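Epimerase domain-containing protein (Bacillus cereus HuA2-4, PDB 6ZLK) probably interconverts UDP-glucuronic acid and UDP-galacturonic acid by epimerisation at C4 of the sugar, using bound NAD. Local coordinates at residues M1-G13 with L71-A83. Numbering follows the deposited sequence.
With NAD (nicotinamide-adenine-dinucleotide), chain E.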
ATOM      1  N   MET A   1     -20.423 -15.786 -21.469  1.00 26.43           N
ATOM      2  CA  MET A   1     -19.713 -15.252 -20.281  1.00 23.66           C
ATOM      3  C   MET A   1     -19.848 -13.730 -20.281  1.00 20.70           C
ATOM      4  O   MET A   1     -19.662 -13.104 -21.372  1.00 20.54           O
ATOM      5  CB  MET A   1     -18.237 -15.616 -20.394  1.00 29.00           C
ATOM      6  CG  MET A   1     -17.437 -15.000 -19.278  1.00 36.46           C
ATOM      7  SD  MET A   1     -15.985 -15.935 -19.083  1.00 46.62           S
ATOM      8  CE  MET A   1     -16.655 -17.342 -18.198  1.00 44.85           C
ATOM      9  N   LYS A   2     -20.118 -13.140 -19.133  1.00 18.36           N
ATOM     10  CA  LYS A   2     -20.309 -11.688 -19.028  1.00 17.69           C
ATOM     11  C   LYS A   2     -19.126 -11.143 -18.238  1.00 17.40           C
ATOM     12  O   LYS A   2     -18.863 -11.582 -17.118  1.00 17.01           O
ATOM     13  CB  LYS A   2     -21.613 -11.280 -18.358  1.00 18.50           C
ATOM     14  CG  LYS A   2     -21.959  -9.809 -18.565  1.00 20.34           C
ATOM     15  CD  LYS A   2     -23.380  -9.399 -18.255  1.00 24.08           C
ATOM     16  CE  LYS A   2     -23.577  -7.953 -18.596  1.00 27.01           C
ATOM     17  NZ  LYS A   2     -25.011  -7.598 -18.625  1.00 33.04           N
ATOM     18  N   ILE A   3     -18.460 -10.177 -18.820  1.00 15.86           N
ATOM     19  CA  ILE A   3     -17.153  -9.688 -18.346  1.00 15.42           C
ATOM     20  C   ILE A   3     -17.266  -8.185 -18.105  1.00 18.11           C
ATOM     21  O   ILE A   3     -17.636  -7.418 -19.012  1.00 16.32           O
ATOM     22  CB  ILE A   3     -16.070 -10.017 -19.381  1.00 15.55           C
ATOM     23  CG1 ILE A   3     -16.021 -11.512 -19.725  1.00 15.92           C
ATOM     24  CG2 ILE A   3     -14.735  -9.506 -18.884  1.00 14.44           C
ATOM     25  CD1 ILE A   3     -15.206 -11.802 -20.902  1.00 16.41           C
ATOM     26  N   LEU A   4     -16.862  -7.749 -16.927  1.00 14.78           N
ATOM     27  CA  LEU A   4     -16.752  -6.322 -16.590  1.00 15.42           C
ATOM     28  C   LEU A   4     -15.314  -5.913 -16.813  1.00 14.93           C
ATOM     29  O   LEU A   4     -14.398  -6.574 -16.266  1.00 15.62           O
ATOM     30  CB  LEU A   4     -17.097  -6.066 -15.133  1.00 14.97           C
ATOM     31  CG  LEU A   4     -16.898  -4.639 -14.660  1.00 16.12           C
ATOM     32  CD1 LEU A   4     -17.865  -3.708 -15.378  1.00 17.40           C
ATOM     33  CD2 LEU A   4     -17.094  -4.569 -13.158  1.00 16.18           C
ATOM     34  N   VAL A   5     -15.073  -4.892 -17.629  1.00 14.23           N
ATOM     35  CA  VAL A   5     -13.726  -4.317 -17.814  1.00 13.93           C
ATOM     36  C   VAL A   5     -13.708  -2.945 -17.214  1.00 14.00           C
ATOM     37  O   VAL A   5     -14.394  -2.048 -17.789  1.00 14.85           O
ATOM     38  CB  VAL A   5     -13.282  -4.255 -19.279  1.00 14.46           C
ATOM     39  CG1 VAL A   5     -11.911  -3.630 -19.385  1.00 15.59           C
ATOM     40  CG2 VAL A   5     -13.298  -5.644 -19.909  1.00 14.08           C
ATOM     41  N   THR A   6     -13.031  -2.751 -16.113  1.00 12.66           N
ATOM     42  CA  THR A   6     -12.914  -1.382 -15.553  1.00 13.65           C
ATOM     43  C   THR A   6     -11.805  -0.684 -16.317  1.00 13.68           C
ATOM     44  O   THR A   6     -10.805  -1.342 -16.708  1.00 14.82           O
ATOM     45  CB  THR A   6     -12.680  -1.349 -14.050  1.00 13.28           C
ATOM     46  OG1 THR A   6     -11.330  -1.766 -13.791  1.00 13.93           O
ATOM     47  CG2 THR A   6     -13.655  -2.237 -13.308  1.00 15.51           C
ATOM     48  N   GLY A   7     -11.918   0.631 -16.489  1.00 15.41           N
ATOM     49  CA  GLY A   7     -10.936   1.390 -17.262  1.00 14.97           C
ATOM     50  C   GLY A   7     -10.979   1.049 -18.740  1.00 14.93           C
ATOM     51  O   GLY A   7      -9.945   1.155 -19.400  1.00 14.49           O
ATOM     52  N   ALA A   8     -12.159   0.714 -19.250  1.00 15.98           N
ATOM     53  CA  ALA A   8     -12.394   0.162 -20.605  1.00 14.53           C
ATOM     54  C   ALA A   8     -12.054   1.186 -21.703  1.00 14.86           C
ATOM     55  O   ALA A   8     -11.833   0.747 -22.858  1.00 15.54           O
ATOM     56  CB  ALA A   8     -13.811  -0.308 -20.711  1.00 16.01           C
ATOM     57  N   ALA A   9     -12.040   2.493 -21.393  1.00 14.80           N
ATOM     58  CA  ALA A   9     -11.732   3.528 -22.420  1.00 14.85           C
ATOM     59  C   ALA A   9     -10.251   3.879 -22.481  1.00 16.59           C
ATOM     60  O   ALA A   9      -9.826   4.617 -23.404  1.00 16.38           O
ATOM     61  CB  ALA A   9     -12.559   4.765 -22.134  1.00 15.09           C
ATOM     62  N   GLY A  10      -9.448   3.281 -21.612  1.00 14.65           N
ATOM     63  CA  GLY A  10      -8.010   3.541 -21.543  1.00 16.84           C
ATOM     64  C   GLY A  10      -7.264   2.792 -22.641  1.00 14.79           C
ATOM     65  O   GLY A  10      -7.879   2.061 -23.496  1.00 14.37           O
ATOM     66  N   PHE A  11      -5.954   2.937 -22.637  1.00 13.84           N
ATOM     67  CA  PHE A  11      -5.053   2.343 -23.639  1.00 14.12           C
ATOM     68  C   PHE A  11      -5.250   0.822 -23.676  1.00 13.14           C
ATOM     69  O   PHE A  11      -5.660   0.231 -24.689  1.00 13.80           O
ATOM     70  CB  PHE A  11      -3.626   2.729 -23.277  1.00 14.63           C
ATOM     71  CG  PHE A  11      -2.509   1.950 -23.905  1.00 12.61           C
ATOM     72  CD1 PHE A  11      -2.588   1.479 -25.214  1.00 11.98           C
ATOM     73  CD2 PHE A  11      -1.323   1.793 -23.220  1.00 12.99           C
ATOM     74  CE1 PHE A  11      -1.517   0.823 -25.777  1.00 14.69           C
ATOM     75  CE2 PHE A  11      -0.246   1.120 -23.777  1.00 12.41           C
ATOM     76  CZ  PHE A  11      -0.336   0.660 -25.074  1.00 12.91           C
ATOM     77  N   ILE A  12      -4.989   0.172 -22.528  1.00 13.30           N
ATOM     78  CA  ILE A  12      -5.061  -1.303 -22.497  1.00 14.98           C
ATOM     79  C   ILE A  12      -6.510  -1.799 -22.541  1.00 13.69           C
ATOM     80  O   ILE A  12      -6.814  -2.742 -23.312  1.00 14.30           O
ATOM     81  CB  ILE A  12      -4.227  -1.870 -21.353  1.00 15.72           C
ATOM     82  CG1 ILE A  12      -2.768  -1.427 -21.559  1.00 16.81           C
ATOM     83  CG2 ILE A  12      -4.347  -3.403 -21.347  1.00 19.42           C
ATOM     84  CD1 ILE A  12      -1.834  -1.813 -20.447  1.00 17.78           C
ATOM     85  N   GLY A  13      -7.412  -1.112 -21.815  1.00 14.21           N
ATOM     86  CA  GLY A  13      -8.822  -1.491 -21.677  1.00 15.55           C
ATOM     87  C   GLY A  13      -9.512  -1.492 -23.018  1.00 14.72           C
ATOM     88  O   GLY A  13     -10.255  -2.469 -23.315  1.00 15.96           O
ATOM     89  N   LEU A  71     -24.114  -3.299 -10.745  1.00 26.34           N
ATOM     90  CA  LEU A  71     -23.135  -3.500 -11.835  1.00 27.54           C
ATOM     91  C   LEU A  71     -22.723  -4.972 -11.874  1.00 24.42           C
ATOM     92  O   LEU A  71     -22.546  -5.506 -12.992  1.00 27.21           O
ATOM     93  CB  LEU A  71     -21.927  -2.605 -11.584  1.00 25.83           C
ATOM     94  CG  LEU A  71     -20.885  -2.588 -12.692  1.00 27.57           C
ATOM     95  CD1 LEU A  71     -21.510  -2.085 -13.982  1.00 33.08           C
ATOM     96  CD2 LEU A  71     -19.711  -1.737 -12.284  1.00 28.52           C
ATOM     97  N   LEU A  72     -22.532  -5.597 -10.720  1.00 22.25           N
ATOM     98  CA  LEU A  72     -21.825  -6.897 -10.692  1.00 20.43           C
ATOM     99  C   LEU A  72     -22.804  -8.080 -10.688  1.00 22.52           C
ATOM    100  O   LEU A  72     -22.339  -9.214 -10.724  1.00 21.68           O
ATOM    101  CB  LEU A  72     -20.926  -6.916  -9.450  1.00 21.50           C
ATOM    102  CG  LEU A  72     -19.620  -6.130  -9.572  1.00 23.86           C
ATOM    103  CD1 LEU A  72     -19.003  -5.924  -8.207  1.00 27.85           C
ATOM    104  CD2 LEU A  72     -18.655  -6.876 -10.492  1.00 26.19           C
ATOM    105  N   GLN A  73     -24.108  -7.846 -10.581  1.00 25.83           N
ATOM    106  CA  GLN A  73     -25.087  -8.939 -10.293  1.00 27.58           C
ATOM    107  C   GLN A  73     -25.001 -10.061 -11.351  1.00 27.44           C
ATOM    108  O   GLN A  73     -25.187 -11.239 -10.960  1.00 31.73           O
ATOM    109  CB  GLN A  73     -26.505  -8.368 -10.167  1.00 34.43           C
ATOM    110  CG  GLN A  73     -27.063  -7.784 -11.462  1.00 39.39           C
ATOM    111  CD  GLN A  73     -28.209  -6.815 -11.243  1.00 46.60           C
ATOM    112  OE1 GLN A  73     -28.919  -6.865 -10.237  1.00 52.61           O
ATOM    113  NE2 GLN A  73     -28.405  -5.913 -12.194  1.00 52.50           N
ATOM    114  N   ASP A  74     -24.770  -9.747 -12.632  1.00 22.26           N
ATOM    115  CA  ASP A  74     -24.733 -10.762 -13.711  1.00 24.69           C
ATOM    116  C   ASP A  74     -23.302 -10.953 -14.276  1.00 21.84           C
ATOM    117  O   ASP A  74     -23.154 -11.545 -15.363  1.00 21.65           O
ATOM    118  CB  ASP A  74     -25.771 -10.403 -14.777  1.00 27.54           C
ATOM    119  CG  ASP A  74     -25.503  -9.032 -15.384  1.00 31.75           C
ATOM    120  OD1 ASP A  74     -24.576  -8.323 -14.850  1.00 30.89           O
ATOM    121  OD2 ASP A  74     -26.214  -8.662 -16.380  1.00 33.40           O
ATOM    122  N   ILE A  75     -22.263 -10.519 -13.558  1.00 19.23           N
ATOM    123  CA  ILE A  75     -20.862 -10.576 -14.046  1.00 17.37           C
ATOM    124  C   ILE A  75     -20.207 -11.897 -13.651  1.00 19.01           C
ATOM    125  O   ILE A  75     -20.338 -12.296 -12.459  1.00 19.10           O
ATOM    126  CB  ILE A  75     -20.066  -9.391 -13.498  1.00 18.45           C
ATOM    127  CG1 ILE A  75     -20.693  -8.086 -13.968  1.00 18.65           C
ATOM    128  CG2 ILE A  75     -18.603  -9.543 -13.847  1.00 18.07           C
ATOM    129  CD1 ILE A  75     -20.674  -7.915 -15.458  1.00 20.96           C
ATOM    130  N   ASP A  76     -19.572 -12.556 -14.594  1.00 17.76           N
ATOM    131  CA  ASP A  76     -18.775 -13.793 -14.366  1.00 18.20           C
ATOM    132  C   ASP A  76     -17.313 -13.476 -14.052  1.00 16.87           C
ATOM    133  O   ASP A  76     -16.662 -14.222 -13.370  1.00 17.48           O
ATOM    134  CB  ASP A  76     -18.863 -14.699 -15.594  1.00 19.67           C
ATOM    135  CG  ASP A  76     -20.297 -15.122 -15.834  1.00 24.05           C
ATOM    136  OD1 ASP A  76     -20.877 -15.697 -14.919  1.00 25.14           O
ATOM    137  OD2 ASP A  76     -20.852 -14.786 -16.876  1.00 22.66           O
ATOM    138  N   VAL A  77     -16.729 -12.492 -14.714  1.00 15.74           N
ATOM    139  CA  VAL A  77     -15.288 -12.196 -14.702  1.00 15.16           C
ATOM    140  C   VAL A  77     -15.147 -10.683 -14.614  1.00 16.03           C
ATOM    141  O   VAL A  77     -15.840  -9.943 -15.359  1.00 16.31           O
ATOM    142  CB  VAL A  77     -14.567 -12.730 -15.950  1.00 16.69           C
ATOM    143  CG1 VAL A  77     -13.128 -12.290 -15.996  1.00 16.70           C
ATOM    144  CG2 VAL A  77     -14.684 -14.251 -15.999  1.00 19.65           C
ATOM    145  N   VAL A  78     -14.276 -10.240 -13.750  1.00 13.95           N
ATOM    146  CA  VAL A  78     -13.852  -8.816 -13.692  1.00 15.00           C
ATOM    147  C   VAL A  78     -12.424  -8.692 -14.145  1.00 15.42           C
ATOM    148  O   VAL A  78     -11.586  -9.462 -13.710  1.00 15.60           O
ATOM    149  CB  VAL A  78     -13.984  -8.206 -12.292  1.00 17.69           C
ATOM    150  CG1 VAL A  78     -13.454  -6.763 -12.309  1.00 17.29           C
ATOM    151  CG2 VAL A  78     -15.418  -8.308 -11.795  1.00 15.88           C
ATOM    152  N   TYR A  79     -12.190  -7.858 -15.148  1.00 15.12           N
ATOM    153  CA  TYR A  79     -10.857  -7.345 -15.484  1.00 13.65           C
ATOM    154  C   TYR A  79     -10.741  -5.950 -14.906  1.00 14.14           C
ATOM    155  O   TYR A  79     -11.429  -5.018 -15.364  1.00 14.90           O
ATOM    156  CB  TYR A  79     -10.628  -7.295 -16.978  1.00 14.03           C
ATOM    157  CG  TYR A  79     -10.248  -8.591 -17.612  1.00 12.32           C
ATOM    158  CD1 TYR A  79      -8.958  -9.105 -17.504  1.00 13.18           C
ATOM    159  CD2 TYR A  79     -11.127  -9.255 -18.442  1.00 14.37           C
ATOM    160  CE1 TYR A  79      -8.619 -10.269 -18.167  1.00 13.12           C
ATOM    161  CE2 TYR A  79     -10.800 -10.401 -19.120  1.00 15.46           C
ATOM    162  CZ  TYR A  79      -9.520 -10.917 -18.994  1.00 13.94           C
ATOM    163  OH  TYR A  79      -9.192 -12.030 -19.717  1.00 16.97           O
ATOM    164  N   HIS A  80      -9.901  -5.801 -13.896  1.00 13.79           N
ATOM    165  CA  HIS A  80      -9.804  -4.521 -13.177  1.00 12.87           C
ATOM    166  C   HIS A  80      -8.573  -3.759 -13.664  1.00 14.67           C
ATOM    167  O   HIS A  80      -7.443  -3.974 -13.203  1.00 15.68           O
ATOM    168  CB  HIS A  80      -9.870  -4.752 -11.670  1.00 13.15           C
ATOM    169  CG  HIS A  80      -9.653  -3.486 -10.965  1.00 14.12           C
ATOM    170  ND1 HIS A  80     -10.217  -2.296 -11.401  1.00 14.12           N
ATOM    171  CD2 HIS A  80      -9.027  -3.232  -9.789  1.00 13.79           C
ATOM    172  CE1 HIS A  80      -9.856  -1.344 -10.550  1.00 14.43           C
ATOM    173  NE2 HIS A  80      -9.139  -1.905  -9.507  1.00 15.68           N
ATOM    174  N   LEU A  81      -8.754  -2.885 -14.648  1.00 15.00           N
ATOM    175  CA  LEU A  81      -7.671  -2.073 -15.208  1.00 14.94           C
ATOM    176  C   LEU A  81      -7.766  -0.608 -14.773  1.00 16.02           C
ATOM    177  O   LEU A  81      -6.789   0.143 -14.991  1.00 17.23           O
ATOM    178  CB  LEU A  81      -7.654  -2.139 -16.729  1.00 15.65           C
ATOM    179  CG  LEU A  81      -7.042  -3.416 -17.311  1.00 18.83           C
ATOM    180  CD1 LEU A  81      -7.923  -4.624 -17.171  1.00 19.46           C
ATOM    181  CD2 LEU A  81      -6.686  -3.229 -18.781  1.00 22.95           C
ATOM    182  N   ALA A  82      -8.897  -0.171 -14.235  1.00 14.11           N
ATOM    183  CA  ALA A  82      -9.044   1.262 -13.868  1.00 14.45           C
ATOM    184  C   ALA A  82      -7.967   1.643 -12.865  1.00 16.08           C
ATOM    185  O   ALA A  82      -7.739   0.859 -11.908  1.00 16.01           O
ATOM    186  CB  ALA A  82     -10.383   1.561 -13.296  1.00 14.84           C
ATOM    187  N   ALA A  83      -7.293   2.747 -13.096  1.00 13.68           N
ATOM    188  CA  ALA A  83      -6.236   3.245 -12.236  1.00 13.68           C
ATOM    189  C   ALA A  83      -5.800   4.595 -12.757  1.00 15.51           C
ATOM    190  O   ALA A  83      -6.184   4.955 -13.913  1.00 16.52           O
ATOM    191  CB  ALA A  83      -5.089   2.299 -12.264  1.00 15.23           C
TER
HETATM  192  PA  NAD E 401      -5.239   4.495 -18.990  1.00 12.82           P
HETATM  193  O1A NAD E 401      -5.088   5.711 -18.160  1.00 14.17           O
HETATM  194  O2A NAD E 401      -5.179   4.600 -20.485  1.00 13.16           O
HETATM  195  O5B NAD E 401      -6.499   3.634 -18.608  1.00 12.84           O
HETATM  196  C5B NAD E 401      -7.057   3.560 -17.280  1.00 13.95           C
HETATM  197  C4B NAD E 401      -8.496   4.015 -17.317  1.00 13.39           C
HETATM  198  O4B NAD E 401      -9.027   3.928 -15.976  1.00 13.10           O
HETATM  199  C3B NAD E 401      -8.704   5.446 -17.783  1.00 14.16           C
HETATM  200  O3B NAD E 401      -9.327   5.541 -19.058  1.00 14.08           O
HETATM  201  C2B NAD E 401      -9.455   6.096 -16.616  1.00 14.02           C
HETATM  202  O2B NAD E 401     -10.463   7.022 -16.981  1.00 14.52           O
HETATM  203  C1B NAD E 401     -10.066   4.884 -15.907  1.00 11.64           C
HETATM  204  N9A NAD E 401     -10.336   5.088 -14.494  1.00 12.83           N
HETATM  205  C8A NAD E 401      -9.461   5.501 -13.524  1.00 12.42           C
HETATM  206  N7A NAD E 401     -10.002   5.594 -12.338  1.00 13.06           N
HETATM  207  C5A NAD E 401     -11.344   5.298 -12.570  1.00 13.36           C
HETATM  208  C6A NAD E 401     -12.473   5.262 -11.740  1.00 14.12           C
HETATM  209  N6A NAD E 401     -12.471   5.619 -10.436  1.00 13.54           N
HETATM  210  N1A NAD E 401     -13.649   4.869 -12.286  1.00 14.71           N
HETATM  211  C2A NAD E 401     -13.681   4.545 -13.598  1.00 14.77           C
HETATM  212  N3A NAD E 401     -12.689   4.597 -14.499  1.00 13.53           N
HETATM  213  C4A NAD E 401     -11.549   4.956 -13.913  1.00 13.24           C
HETATM  214  O3  NAD E 401      -4.029   3.561 -18.501  1.00 12.65           O
HETATM  215  PN  NAD E 401      -3.439   2.194 -19.181  1.00 13.24           P
HETATM  216  O1N NAD E 401      -2.111   2.518 -19.686  1.00 13.34           O
HETATM  217  O2N NAD E 401      -4.473   1.626 -20.023  1.00 13.03           O
HETATM  218  O5D NAD E 401      -3.301   1.291 -17.895  1.00 15.03           O
HETATM  219  C5D NAD E 401      -4.290   0.366 -17.632  1.00 18.29           C
HETATM  220  C4D NAD E 401      -3.864  -0.418 -16.423  1.00 16.83           C
HETATM  221  O4D NAD E 401      -2.636  -1.118 -16.695  1.00 17.24           O
HETATM  222  C3D NAD E 401      -3.623   0.418 -15.158  1.00 17.93           C
HETATM  223  O3D NAD E 401      -4.109  -0.297 -14.009  1.00 18.39           O
HETATM  224  C2D NAD E 401      -2.101   0.498 -15.055  1.00 18.63           C
HETATM  225  O2D NAD E 401      -1.673   0.771 -13.717  1.00 18.82           O
HETATM  226  C1D NAD E 401      -1.746  -0.856 -15.661  1.00 19.55           C
HETATM  227  N1N NAD E 401      -0.441  -0.892 -16.300  1.00 19.27           N
HETATM  228  C2N NAD E 401      -0.207  -0.211 -17.457  1.00 22.14           C
HETATM  229  C3N NAD E 401       1.017  -0.261 -18.026  1.00 22.76           C
HETATM  230  C7N NAD E 401       1.340   0.528 -19.247  1.00 23.26           C
HETATM  231  O7N NAD E 401       2.469   0.393 -19.684  1.00 19.92           O
HETATM  232  N7N NAD E 401       0.382   1.268 -19.824  1.00 20.53           N
HETATM  233  C4N NAD E 401       2.003  -1.103 -17.482  1.00 28.08           C
HETATM  234  C5N NAD E 401       1.796  -1.668 -16.227  1.00 24.02           C
HETATM  235  C6N NAD E 401       0.552  -1.595 -15.682  1.00 23.56           C
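Three nitrogens, Leu81 N, Ala82 N and His80 ND1, converge on the buried hydroxyl of Thr6 where the parallel strands 2-6 and 77-80 end. Thr6 OG1 accepts a nearly straight bond from Ala82 N (2.9 Å, 170°) and a weak, bent one from Leu81 N, which also reaches Thr6 O, and pairs with His80 ND1 at 2.7 Å, at the imidazole edge. A chi1 of 73° directs OG1 to the turn leaving strand 77-80. His80 NE2 is bonded to Thr106, helping fix the ring's rotation. Between its two ends the ladder is regular: Leu4 N to Val77 O, Tyr79 N to Leu4 O and Thr6 N to Tyr79 O. At its start Lys2 N reaches the anti lone pair of Asp76 OD2 (2.9 Å), Lys2 O accepts from Asp76 N and, weakly, from Val77 N, and the extended side chain runs over Asp74 to a salt bridge, NZ to OD2 2.8 Å, from above the carboxylate plane. Leu4, CG anti to N, rests CD2 on the CD2 atoms of Leu71 and Leu72, crossing both nearly at right angles. On the other face Ile3 CG2 touches the Tyr79 ring edge at CD2 (3.6 Å). Gly7, Gly10 and Gly13 form the Rossmann-fold GxxGxxG motif: a type I turn, Gly7 to Gly10, leads into helix 11-21, whose Phe11 N and Ile12 N bind the two NAD phosphates, while Leu81 O accepts a hydrogen bond from O3D of the nicotinamide ribose. Ile12 CG2 presses tightly on Leu81 CD2. Strand 2-6 lies between 77-80 and 27-31; helix 218-230 covers the Ile3-Tyr79 face through Leu229, helix 96-113 the other through Leu72 and His80.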